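Local coordinates for ABC transporter substrate-binding protein (Staphylococcus aureus subsp. aureus NCTC 8325, PDB 3UN6), which probably serves as the zinc-binding, substrate-capturing component of an ABC-type import system, although the ligand it delivers to the transporter is not established, at residues Gly141-His144 with Thr148-Leu151; Gly199-Lys204 with Arg269-Gln274; Asp243-Gly248 with Ser316-Ala321; Leu284-Ser289 with Pro307-Phe312. All blocks are in the same frame, centred on the assembly; numbering follows the deposited sequence.

Interaction 1: residues Gly141-His144 with Thr148-Leu151. With PO4 (phosphate ion), chain F.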
loop_
_atom_site.group_PDB
_atom_site.type_symbol
_atom_site.label_atom_id
_atom_site.label_comp_id
_atom_site.label_asym_id
_atom_site.label_seq_id
_atom_site.Cartn_x
_atom_site.Cartn_y
_atom_site.Cartn_z
ATOM N N GLY A 141 4.658 -14.097 6.858
ATOM C CA GLY A 141 5.445 -12.900 6.622
ATOM C C GLY A 141 4.461 -11.758 6.374
ATOM O O GLY A 141 3.419 -11.963 5.740
ATOM N N ILE A 142 4.735 -10.589 6.952
ATOM C CA ILE A 142 3.931 -9.371 6.705
ATOM C C ILE A 142 4.928 -8.233 6.471
ATOM O O ILE A 142 6.079 -8.317 6.902
ATOM C CB ILE A 142 2.918 -9.030 7.869
ATOM C CG1 ILE A 142 3.636 -9.002 9.237
ATOM C CG2 ILE A 142 1.792 -10.047 7.878
ATOM C CD1 ILE A 142 2.801 -8.498 10.433
ATOM N N PRO A 143 4.511 -7.174 5.764
ATOM C CA PRO A 143 5.473 -6.091 5.497
ATOM C C PRO A 143 5.844 -5.214 6.713
ATOM O O PRO A 143 6.925 -4.620 6.756
ATOM C CB PRO A 143 4.785 -5.265 4.395
ATOM C CG PRO A 143 3.563 -6.005 4.018
ATOM C CD PRO A 143 3.223 -6.952 5.104
ATOM N N HIS A 144 4.943 -5.140 7.677
ATOM C CA HIS A 144 5.133 -4.374 8.900
ATOM C C HIS A 144 4.018 -4.791 9.862
ATOM O O HIS A 144 2.944 -5.205 9.423
ATOM C CB HIS A 144 5.014 -2.860 8.632
ATOM C CG HIS A 144 5.629 -2.012 9.701
ATOM N ND1 HIS A 144 4.979 -1.697 10.875
ATOM C CD2 HIS A 144 6.855 -1.444 9.785
ATOM C CE1 HIS A 144 5.780 -0.963 11.632
ATOM N NE2 HIS A 144 6.923 -0.793 10.992
ATOM N N THR A 148 -2.358 -3.412 6.797
ATOM C CA THR A 148 -3.625 -4.033 6.418
ATOM C C THR A 148 -3.418 -5.550 6.220
ATOM O O THR A 148 -4.332 -6.335 6.361
ATOM C CB THR A 148 -4.152 -3.365 5.141
ATOM O OG1 THR A 148 -4.510 -2.021 5.456
ATOM C CG2 THR A 148 -5.399 -4.097 4.523
ATOM N N HIS A 149 -2.193 -5.933 5.902
ATOM C CA HIS A 149 -1.821 -7.337 5.708
ATOM C C HIS A 149 -2.000 -8.121 6.987
ATOM O O HIS A 149 -2.576 -9.206 6.961
ATOM C CB HIS A 149 -0.390 -7.396 5.181
ATOM C CG HIS A 149 -0.188 -6.501 4.012
ATOM N ND1 HIS A 149 0.275 -5.205 4.144
ATOM C CD2 HIS A 149 -0.504 -6.663 2.704
ATOM C CE1 HIS A 149 0.285 -4.630 2.956
ATOM N NE2 HIS A 149 -0.177 -5.493 2.064
ATOM N N TYR A 150 -1.531 -7.575 8.114
ATOM C CA TYR A 150 -1.767 -8.191 9.424
ATOM C C TYR A 150 -3.282 -8.345 9.668
ATOM O O TYR A 150 -3.743 -9.387 10.121
ATOM C CB TYR A 150 -1.171 -7.336 10.552
ATOM C CG TYR A 150 -1.573 -7.766 11.951
ATOM C CD1 TYR A 150 -2.563 -7.095 12.665
ATOM C CD2 TYR A 150 -0.983 -8.882 12.547
ATOM C CE1 TYR A 150 -2.921 -7.509 13.953
ATOM C CE2 TYR A 150 -1.328 -9.284 13.799
ATOM C CZ TYR A 150 -2.296 -8.609 14.502
ATOM O OH TYR A 150 -2.604 -9.061 15.754
ATOM N N LEU A 151 -4.039 -7.301 9.371
ATOM C CA LEU A 151 -5.485 -7.328 9.578
ATOM C C LEU A 151 -6.174 -8.354 8.686
ATOM O O LEU A 151 -7.072 -9.055 9.124
ATOM C CB LEU A 151 -6.098 -5.934 9.338
ATOM C CG LEU A 151 -5.499 -4.827 10.221
ATOM C CD1 LEU A 151 -6.087 -3.457 9.826
ATOM C CD2 LEU A 151 -5.710 -5.109 11.712
HETATM P P PO4 F . 9.798 -0.331 13.009
HETATM O O1 PO4 F . 9.660 -1.794 12.674
HETATM O O2 PO4 F . 8.906 0.505 12.129
HETATM O O3 PO4 F . 9.367 -0.093 14.435
HETATM O O4 PO4 F . 11.246 0.055 12.854
#
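Pro-143 lies across one face of the His-149 imidazole, at the strand-to-helix turn of the beta-alpha-beta unit formed by strand 138-142, helix 148-159 and strand 167-171. The evidence for a CH-pi contact is geometric: Pro-143 CG stands 3.7 Å from the centroid of the His-149 ring and 27° off its normal, displaced toward the ND1 side. There CG comes within 3.4 Å of His-149 ND1, a nitrogen buried without a polar partner, while NE2 of the same ring is hydrogen-bonded to Asn-118. With CG of His-149 anti to its own carbonyl carbon (chi1 -50°), the ring presents its face to the proline. Beside this pair, Ile-142 runs alongside Tyr-150, and its CD1 meets Tyr-150 CB at 4.1 Å. Ile-142 CG2 faces the helix backbone. A zinc ion lies about 4 Å from the Pro-143 side chain (nearest atoms), and the His-149 side chain is about 4 Å from that of Cys-220, a zinc ligand. His-144 turns away from the helix toward a phosphate ion, probably from the crystallisation liquor, which Arg-145 also binds; His-144 NE2 donates to phosphate O2 at 2.6 Å, with an N-H...O angle of 171°.

Interaction 2: residues Gly199-Lys204 with Arg269-Gln274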
loop_
_atom_site.group_PDB
_atom_site.type_symbol
_atom_site.label_atom_id
_atom_site.label_comp_id
_atom_site.label_asym_id
_atom_site.label_seq_id
_atom_site.Cartn_x
_atom_site.Cartn_y
_atom_site.Cartn_z
ATOM N N GLY A 199 6.122 -14.547 -6.094
ATOM C CA GLY A 199 6.228 -15.803 -5.344
ATOM C C GLY A 199 5.837 -17.019 -6.189
ATOM O O GLY A 199 6.459 -18.085 -6.097
ATOM N N GLU A 200 4.812 -16.864 -7.023
ATOM C CA GLU A 200 4.384 -17.958 -7.885
ATOM C C GLU A 200 5.432 -18.244 -8.936
ATOM O O GLU A 200 5.762 -19.385 -9.166
ATOM C CB GLU A 200 3.063 -17.644 -8.581
ATOM C CG GLU A 200 1.887 -17.548 -7.652
ATOM C CD GLU A 200 0.557 -17.518 -8.392
ATOM O OE1 GLU A 200 0.536 -17.136 -9.584
ATOM O OE2 GLU A 200 -0.477 -17.867 -7.781
ATOM N N LYS A 201 5.937 -17.186 -9.575
ATOM C CA LYS A 201 6.964 -17.296 -10.624
ATOM C C LYS A 201 8.283 -17.775 -10.031
ATOM O O LYS A 201 8.846 -18.756 -10.484
ATOM C CB LYS A 201 7.186 -15.925 -11.289
ATOM C CG LYS A 201 8.068 -15.898 -12.582
ATOM C CD LYS A 201 8.676 -14.493 -12.806
ATOM C CE LYS A 201 9.142 -14.220 -14.250
ATOM N NZ LYS A 201 7.999 -13.853 -15.185
ATOM N N LEU A 202 8.790 -17.058 -9.032
ATOM C CA LEU A 202 10.057 -17.418 -8.416
ATOM C C LEU A 202 9.875 -18.593 -7.522
ATOM O O LEU A 202 9.555 -18.467 -6.336
ATOM C CB LEU A 202 10.670 -16.279 -7.625
ATOM C CG LEU A 202 11.373 -15.216 -8.439
ATOM C CD1 LEU A 202 12.038 -14.235 -7.476
ATOM C CD2 LEU A 202 12.393 -15.837 -9.366
ATOM N N GLY A 203 10.075 -19.755 -8.112
ATOM C CA GLY A 203 9.951 -20.966 -7.385
ATOM C C GLY A 203 8.516 -21.313 -7.056
ATOM O O GLY A 203 7.631 -21.302 -7.924
ATOM N N LYS A 204 8.283 -21.538 -5.771
ATOM C CA LYS A 204 7.056 -22.119 -5.313
ATOM C C LYS A 204 6.241 -21.304 -4.286
ATOM O O LYS A 204 6.626 -21.159 -3.110
ATOM C CB LYS A 204 7.453 -23.497 -4.769
ATOM C CG LYS A 204 8.277 -24.294 -5.825
ATOM C CD LYS A 204 9.072 -25.485 -5.292
ATOM C CE LYS A 204 9.931 -26.081 -6.425
ATOM N NZ LYS A 204 10.830 -27.189 -5.984
ATOM N N ARG A 269 6.548 -8.436 -17.651
ATOM C CA ARG A 269 5.215 -8.031 -18.043
ATOM C C ARG A 269 4.159 -9.040 -17.551
ATOM O O ARG A 269 3.052 -8.658 -17.160
ATOM C CB ARG A 269 5.151 -7.856 -19.565
ATOM C CG ARG A 269 3.868 -7.225 -20.028
ATOM C CD ARG A 269 3.788 -7.032 -21.546
ATOM N NE ARG A 269 2.544 -6.318 -21.824
ATOM C CZ ARG A 269 2.392 -5.001 -21.753
ATOM N NH1 ARG A 269 3.423 -4.201 -21.461
ATOM N NH2 ARG A 269 1.201 -4.472 -21.977
ATOM N N ASP A 270 4.491 -10.325 -17.553
ATOM C CA ASP A 270 3.507 -11.303 -17.081
ATOM C C ASP A 270 3.201 -11.127 -15.597
ATOM O O ASP A 270 2.053 -11.207 -15.216
ATOM C CB ASP A 270 3.911 -12.735 -17.398
ATOM C CG ASP A 270 5.233 -13.124 -16.790
ATOM O OD1 ASP A 270 5.827 -14.116 -17.275
ATOM O OD2 ASP A 270 5.691 -12.449 -15.841
ATOM N N VAL A 271 4.228 -10.915 -14.775
ATOM C CA VAL A 271 4.033 -10.656 -13.347
ATOM C C VAL A 271 3.236 -9.369 -13.115
ATOM O O VAL A 271 2.398 -9.332 -12.229
ATOM C CB VAL A 271 5.381 -10.590 -12.588
ATOM C CG1 VAL A 271 5.248 -9.879 -11.205
ATOM C CG2 VAL A 271 5.955 -11.998 -12.452
ATOM N N LEU A 272 3.474 -8.336 -13.929
ATOM C CA LEU A 272 2.814 -7.042 -13.730
ATOM C C LEU A 272 1.381 -6.999 -14.307
ATOM O O LEU A 272 0.544 -6.231 -13.816
ATOM C CB LEU A 272 3.689 -5.895 -14.254
ATOM C CG LEU A 272 4.990 -5.705 -13.450
ATOM C CD1 LEU A 272 5.935 -4.806 -14.213
ATOM C CD2 LEU A 272 4.710 -5.156 -12.025
ATOM N N THR A 273 1.110 -7.830 -15.317
ATOM C CA THR A 273 -0.249 -7.957 -15.861
ATOM C C THR A 273 -1.124 -8.601 -14.787
ATOM O O THR A 273 -2.215 -8.122 -14.493
ATOM C CB THR A 273 -0.259 -8.777 -17.144
ATOM O OG1 THR A 273 0.542 -8.093 -18.112
ATOM C CG2 THR A 273 -1.684 -8.914 -17.687
ATOM N N GLN A 274 -0.636 -9.681 -14.179
ATOM C CA GLN A 274 -1.367 -10.311 -13.081
ATOM C C GLN A 274 -1.582 -9.304 -11.924
ATOM O O GLN A 274 -2.681 -9.200 -11.363
ATOM C CB GLN A 274 -0.605 -11.548 -12.588
ATOM C CG GLN A 274 -1.226 -12.232 -11.364
ATOM C CD GLN A 274 -0.537 -13.547 -11.068
ATOM O OE1 GLN A 274 -0.035 -14.196 -11.973
ATOM N NE2 GLN A 274 -0.514 -13.943 -9.817
#
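Lys-201 and Asp-270 form a salt bridge between two helix ends, the last turn of helix 195-201 and the first turns of helix 269-277, in a helix-to-helix contact at the protein surface. The close part centres on Val-271, the buried member of the contact: its CG2 meets Lys-201 CD at 3.7 Å, and the two side chains cross at about a right angle. Val-271 also rests on Ala-197 and Pro-194, which carries the apolar seam inward. Two polar pairs make up the solvent side. In the first, both residues are exposed: Lys-201 reaches over the valine with CG anti to its backbone N, then bends at its last torsion (chi4 80°), turning the ammonium toward the acid. NZ lies 2.8 Å from Asp-270 OD2 and 3.0 Å from Asp-270 OD1. Ser-268 OG is hydrogen-bonded to both Lys-201 NZ and Asp-270 OD2, tying the pair to the start of the second helix. The second pair, Glu-200 and Gln-274, is looser, with carboxylate and amide planes 68° apart. Glu-200 OE2 is hydrogen-bonded to Thr-207 OG1, its stronger partner. Across the helices, Gln-274 NE2 makes a weak hydrogen bond to Glu-200 OE1, long at 3.4 Å although fairly straight at 161°.

Interaction 3: residues Asp243-Gly248 with Ser316-Ala321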
loop_
_atom_site.group_PDB
_atom_site.type_symbol
_atom_site.label_atom_id
_atom_site.label_comp_id
_atom_site.label_asym_id
_atom_site.label_seq_id
_atom_site.Cartn_x
_atom_site.Cartn_y
_atom_site.Cartn_z
ATOM N N ASP A 243 -2.752 16.588 -10.328
ATOM C CA ASP A 243 -2.158 15.722 -11.320
ATOM C C ASP A 243 -2.345 14.281 -10.881
ATOM O O ASP A 243 -2.634 13.414 -11.684
ATOM C CB ASP A 243 -0.686 16.062 -11.516
ATOM C CG ASP A 243 -0.501 17.432 -12.115
ATOM O OD1 ASP A 243 -1.478 17.919 -12.743
ATOM O OD2 ASP A 243 0.596 18.004 -11.968
ATOM N N TYR A 244 -2.191 14.054 -9.589
ATOM C CA TYR A 244 -2.394 12.744 -8.992
ATOM C C TYR A 244 -3.837 12.260 -9.213
ATOM O O TYR A 244 -4.058 11.094 -9.527
ATOM C CB TYR A 244 -2.041 12.824 -7.494
ATOM C CG TYR A 244 -2.049 11.503 -6.746
ATOM C CD1 TYR A 244 -0.895 10.755 -6.627
ATOM C CD2 TYR A 244 -3.212 11.031 -6.139
ATOM C CE1 TYR A 244 -0.889 9.551 -5.949
ATOM C CE2 TYR A 244 -3.214 9.841 -5.444
ATOM C CZ TYR A 244 -2.044 9.098 -5.365
ATOM O OH TYR A 244 -2.032 7.904 -4.679
ATOM N N LYS A 245 -4.812 13.162 -9.068
ATOM C CA LYS A 245 -6.228 12.811 -9.233
ATOM C C LYS A 245 -6.528 12.414 -10.687
ATOM O O LYS A 245 -7.142 11.378 -10.943
ATOM C CB LYS A 245 -7.108 13.960 -8.765
ATOM C CG LYS A 245 -8.590 13.701 -8.900
ATOM C CD LYS A 245 -9.371 14.723 -8.111
ATOM C CE LYS A 245 -10.869 14.459 -8.196
ATOM N NZ LYS A 245 -11.616 15.446 -7.370
ATOM N N LYS A 246 -6.077 13.242 -11.632
ATOM C CA LYS A 246 -6.230 12.956 -13.053
ATOM C C LYS A 246 -5.611 11.584 -13.385
ATOM O O LYS A 246 -6.218 10.763 -14.096
ATOM C CB LYS A 246 -5.542 14.037 -13.894
ATOM C CG LYS A 246 -6.065 15.465 -13.718
ATOM C CD LYS A 246 -5.315 16.445 -14.643
ATOM C CE LYS A 246 -5.754 17.904 -14.457
ATOM N NZ LYS A 246 -7.203 18.120 -14.697
ATOM N N SER A 247 -4.405 11.342 -12.845
ATOM C CA SER A 247 -3.671 10.096 -13.089
ATOM C C SER A 247 -4.441 8.874 -12.617
ATOM O O SER A 247 -4.448 7.829 -13.283
ATOM C CB SER A 247 -2.299 10.132 -12.405
ATOM O OG SER A 247 -1.477 11.120 -13.003
ATOM N N GLY A 248 -5.106 9.029 -11.479
ATOM C CA GLY A 248 -5.888 7.963 -10.879
ATOM C C GLY A 248 -6.950 7.419 -11.801
ATOM O O GLY A 248 -7.191 6.213 -11.826
ATOM N N SER A 316 -9.450 17.952 1.638
ATOM C CA SER A 316 -9.785 19.126 0.792
ATOM C C SER A 316 -9.050 19.193 -0.557
ATOM O O SER A 316 -9.640 19.555 -1.579
ATOM C CB SER A 316 -9.577 20.446 1.561
ATOM O OG SER A 316 -8.218 20.592 1.975
ATOM N N LEU A 317 -7.764 18.864 -0.567
ATOM C CA LEU A 317 -6.962 18.947 -1.800
ATOM C C LEU A 317 -7.494 18.046 -2.901
ATOM O O LEU A 317 -7.603 18.472 -4.052
ATOM C CB LEU A 317 -5.464 18.663 -1.535
ATOM C CG LEU A 317 -4.561 19.835 -1.053
ATOM C CD1 LEU A 317 -4.992 20.397 0.283
ATOM C CD2 LEU A 317 -3.087 19.407 -0.994
ATOM N N TYR A 318 -7.855 16.818 -2.550
ATOM C CA TYR A 318 -8.358 15.881 -3.534
ATOM C C TYR A 318 -9.778 16.238 -3.957
ATOM O O TYR A 318 -10.117 16.122 -5.127
ATOM C CB TYR A 318 -8.287 14.442 -3.006
ATOM C CG TYR A 318 -8.601 13.416 -4.056
ATOM C CD1 TYR A 318 -7.592 12.909 -4.880
ATOM C CD2 TYR A 318 -9.891 12.969 -4.247
ATOM C CE1 TYR A 318 -7.867 11.987 -5.845
ATOM C CE2 TYR A 318 -10.180 12.024 -5.232
ATOM C CZ TYR A 318 -9.167 11.541 -6.022
ATOM O OH TYR A 318 -9.426 10.620 -7.016
ATOM N N LYS A 319 -10.603 16.677 -3.010
ATOM C CA LYS A 319 -11.976 17.058 -3.327
ATOM C C LYS A 319 -12.016 18.279 -4.241
ATOM O O LYS A 319 -12.767 18.303 -5.204
ATOM C CB LYS A 319 -12.769 17.342 -2.044
ATOM C CG LYS A 319 -14.085 18.040 -2.297
ATOM C CD LYS A 319 -14.780 18.373 -1.014
ATOM C CE LYS A 319 -16.086 19.115 -1.278
ATOM N NZ LYS A 319 -16.831 19.389 -0.010
ATOM N N GLU A 320 -11.200 19.286 -3.952
ATOM C CA GLU A 320 -11.179 20.510 -4.768
ATOM C C GLU A 320 -10.544 20.296 -6.136
ATOM O O GLU A 320 -10.856 21.021 -7.068
ATOM C CB GLU A 320 -10.431 21.634 -4.065
ATOM C CG GLU A 320 -11.055 22.086 -2.766
ATOM C CD GLU A 320 -10.214 23.150 -2.079
ATOM O OE1 GLU A 320 -9.402 23.814 -2.776
ATOM O OE2 GLU A 320 -10.368 23.318 -0.849
ATOM N N ALA A 321 -9.645 19.325 -6.246
ATOM C CA ALA A 321 -8.990 19.040 -7.520
ATOM C C ALA A 321 -10.053 18.574 -8.504
ATOM O O ALA A 321 -10.950 17.803 -8.139
ATOM C CB ALA A 321 -7.910 17.974 -7.362
HETATM O O HOH W 1 -7.920 9.794 -8.807
#
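Lys-245 reaches helix 316-320 as a fully extended chain and ends between two backbone carbonyls. Its NZ donates to Ala-321 O at 2.6 Å and to Tyr-318 O at 2.8 Å, the latter approached at a C=O...N angle of 161°, the former from 30° out of the carbonyl plane. Two carbonyls at the C-terminal end of a short helix would be expected to stabilise the buried ammonium. The methylenes behind it cross one face of the Tyr-318 ring at about a right angle: Lys-245 CD sits 3.8 Å from the ring centroid and 12° off the normal, a CH-pi contact. NZ is farther out, 4.7 Å from that centroid, giving an off-centre cation-pi interaction. Ala-321 CB packs on Lys-245 CD at 3.6 Å. In the next shell, a water lying in the ring plane accepts from Tyr-318 OH at 2.5 Å and donates to Lys-245 O, linking the ring to the backbone of the lysine that crosses it. Tyr-318 OH is also hydrogen-bonded to Leu-284 N, and the ring touches Thr-285. On another side of helix 234-250, Ser-247 packs against helix 48-58, so the long helix lies between that helix and the C-terminal helix 316-320.

Interaction 4: residues Leu284-Ser289 with Pro307-Phe312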
loop_
_atom_site.group_PDB
_atom_site.type_symbol
_atom_site.label_atom_id
_atom_site.label_comp_id
_atom_site.label_asym_id
_atom_site.label_seq_id
_atom_site.Cartn_x
_atom_site.Cartn_y
_atom_site.Cartn_z
ATOM N N LEU A 284 -9.851 8.106 -5.767
ATOM C CA LEU A 284 -8.943 7.827 -4.684
ATOM C C LEU A 284 -9.254 8.658 -3.420
ATOM O O LEU A 284 -8.377 8.912 -2.592
ATOM C CB LEU A 284 -7.491 8.029 -5.164
ATOM C CG LEU A 284 -7.032 7.132 -6.309
ATOM C CD1 LEU A 284 -5.591 7.493 -6.760
ATOM C CD2 LEU A 284 -7.090 5.662 -5.931
ATOM N N THR A 285 -10.506 9.080 -3.268
ATOM C CA THR A 285 -10.932 9.795 -2.059
ATOM C C THR A 285 -10.761 8.872 -0.845
ATOM O O THR A 285 -11.128 7.689 -0.906
ATOM C CB THR A 285 -12.414 10.130 -2.137
ATOM O OG1 THR A 285 -12.664 10.957 -3.274
ATOM C CG2 THR A 285 -12.908 10.883 -0.863
ATOM N N ILE A 286 -10.205 9.394 0.239
ATOM C CA ILE A 286 -10.152 8.654 1.488
ATOM C C ILE A 286 -11.501 8.922 2.163
ATOM O O ILE A 286 -11.723 9.985 2.743
ATOM C CB ILE A 286 -9.043 9.124 2.421
ATOM C CG1 ILE A 286 -7.660 8.873 1.793
ATOM C CG2 ILE A 286 -9.159 8.386 3.743
ATOM C CD1 ILE A 286 -6.480 9.384 2.671
ATOM N N LYS A 287 -12.416 7.988 2.047
ATOM C CA LYS A 287 -13.748 8.191 2.583
ATOM C C LYS A 287 -13.805 7.904 4.070
ATOM O O LYS A 287 -13.088 7.020 4.581
ATOM C CB LYS A 287 -14.773 7.346 1.831
ATOM C CG LYS A 287 -14.898 7.708 0.372
ATOM C CD LYS A 287 -15.962 6.882 -0.283
ATOM C CE LYS A 287 -15.918 6.997 -1.788
ATOM N NZ LYS A 287 -17.022 6.178 -2.401
ATOM N N PRO A 288 -14.626 8.670 4.787
ATOM C CA PRO A 288 -14.760 8.440 6.219
ATOM C C PRO A 288 -15.110 6.980 6.554
ATOM O O PRO A 288 -14.541 6.390 7.483
ATOM C CB PRO A 288 -15.913 9.361 6.607
ATOM C CG PRO A 288 -15.818 10.516 5.633
ATOM C CD PRO A 288 -15.334 9.888 4.338
ATOM N N SER A 289 -16.010 6.386 5.781
ATOM C CA SER A 289 -16.437 5.015 6.040
ATOM C C SER A 289 -15.266 4.037 5.921
ATOM O O SER A 289 -15.068 3.158 6.777
ATOM C CB SER A 289 -17.588 4.635 5.088
ATOM O OG SER A 289 -17.169 4.769 3.732
ATOM N N PRO A 307 -5.687 7.802 15.312
ATOM C CA PRO A 307 -6.074 9.194 15.268
ATOM C C PRO A 307 -7.434 9.354 14.568
ATOM O O PRO A 307 -7.800 8.538 13.712
ATOM C CB PRO A 307 -4.953 9.833 14.453
ATOM C CG PRO A 307 -4.497 8.772 13.561
ATOM C CD PRO A 307 -4.623 7.500 14.343
ATOM N N ALA A 308 -8.179 10.386 14.948
ATOM C CA ALA A 308 -9.473 10.672 14.330
ATOM C C ALA A 308 -9.292 11.108 12.870
ATOM O O ALA A 308 -8.247 11.611 12.495
ATOM C CB ALA A 308 -10.190 11.776 15.119
ATOM N N TYR A 309 -10.335 10.940 12.067
ATOM C CA TYR A 309 -10.316 11.343 10.659
ATOM C C TYR A 309 -9.785 12.780 10.432
ATOM O O TYR A 309 -8.857 12.998 9.625
ATOM C CB TYR A 309 -11.719 11.183 10.065
ATOM C CG TYR A 309 -11.779 11.373 8.576
ATOM C CD1 TYR A 309 -11.604 10.308 7.711
ATOM C CD2 TYR A 309 -12.028 12.605 8.042
ATOM C CE1 TYR A 309 -11.667 10.484 6.344
ATOM C CE2 TYR A 309 -12.091 12.799 6.687
ATOM C CZ TYR A 309 -11.908 11.742 5.841
ATOM O OH TYR A 309 -11.981 11.959 4.501
ATOM N N ASP A 310 -10.348 13.751 11.150
ATOM C CA ASP A 310 -9.944 15.165 10.999
ATOM C C ASP A 310 -8.501 15.461 11.448
ATOM O O ASP A 310 -7.928 16.466 11.061
ATOM C CB ASP A 310 -10.933 16.090 11.704
ATOM C CG ASP A 310 -12.276 16.172 10.982
ATOM O OD1 ASP A 310 -12.317 15.889 9.769
ATOM O OD2 ASP A 310 -13.285 16.539 11.606
ATOM N N ASP A 311 -7.907 14.590 12.244
ATOM C CA ASP A 311 -6.543 14.809 12.668
ATOM C C ASP A 311 -5.539 14.188 11.722
ATOM O O ASP A 311 -4.391 14.632 11.666
ATOM C CB ASP A 311 -6.331 14.240 14.054
ATOM C CG ASP A 311 -7.148 14.963 15.108
ATOM O OD1 ASP A 311 -7.324 16.202 14.984
ATOM O OD2 ASP A 311 -7.606 14.292 16.062
ATOM N N PHE A 312 -5.963 13.166 10.978
ATOM C CA PHE A 312 -5.064 12.426 10.083
ATOM C C PHE A 312 -5.285 12.767 8.615
ATOM O O PHE A 312 -4.338 12.974 7.864
ATOM C CB PHE A 312 -5.286 10.926 10.328
ATOM C CG PHE A 312 -4.460 10.018 9.465
ATOM C CD1 PHE A 312 -3.081 9.935 9.629
ATOM C CD2 PHE A 312 -5.060 9.210 8.527
ATOM C CE1 PHE A 312 -2.325 9.097 8.837
ATOM C CE2 PHE A 312 -4.303 8.359 7.738
ATOM C CZ PHE A 312 -2.945 8.303 7.890
#
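The backbones come nearest at Pro-288 and Tyr-309, whose CA atoms are 6.9 Å apart, each residue opening a helix just after its N-cap, Lys-287 and Ala-308 respectively. Tyr-309 bridges the two segments. Its CG is anti to the backbone N (chi1 -171°), which extends the ring from the short helix 309-312 toward the loop ahead of helix 288-300. At its end the hydroxyl donates to Ile-286 O; the OH...O distance between Tyr-309 and Ile-286 is 2.7 Å, and the C=O...O angle of 166° places the donor nearly in line with the carbonyl. That oxygen also lies at the ring edge, close to the ring plane, so the bond and the aromatic plane share one direction.

The fold here is the substrate-binding-protein architecture of the PBP clan, in which this C-terminal part of the chain packs back on the lobe built around the five-stranded mixed sheet. Ile-286 touches Ala-109 of edge strand 108-110, and Phe-312 of 307-312 rests on the same residue and on helix 94-102.

Two apolar contacts flank the hydrogen bond. Pro-288 CG lies over one face of the tyrosine ring, 4.1 Å from Tyr-309 CZ and displaced toward the rim, while Pro-288 CA approaches Tyr-309 CE1 at 3.7 Å. From the loop, the CG2 branch of Ile-286 meets Tyr-309 CE1 at 4.2 Å, the two side chains meeting at a slant. Pro-288 is exposed and Ile-286 buried, so the contact runs from surface to interior. Next to it, Lys-287 N donates its hydrogen to Tyr-219 OH.

Overall arrangement
Interactions 3 and 4 adjoin, with centres 15 Å apart, and touch through Tyr-318 and residues 284-285, and through Tyr-244 on Leu-284; the loop closed by interaction 4 is nested within that of interaction 3. Helices 309-312 and 316-320, one from each, follow directly in the chain. Interaction 1 comes first in sequence, its centre 28 Å from that of interaction 3 across the chain's centre. Interaction 2 alternates with interaction 3 along the chain, yet their centres lie 32 Å apart. Interactions 3 and 4 fasten the C-terminal segments to the lobe of the five-stranded sheet, while interaction 1 lies in the six-stranded sheet's lobe, bordered by a zinc ion, consistent with the two-lobed build of substrate-binding proteins.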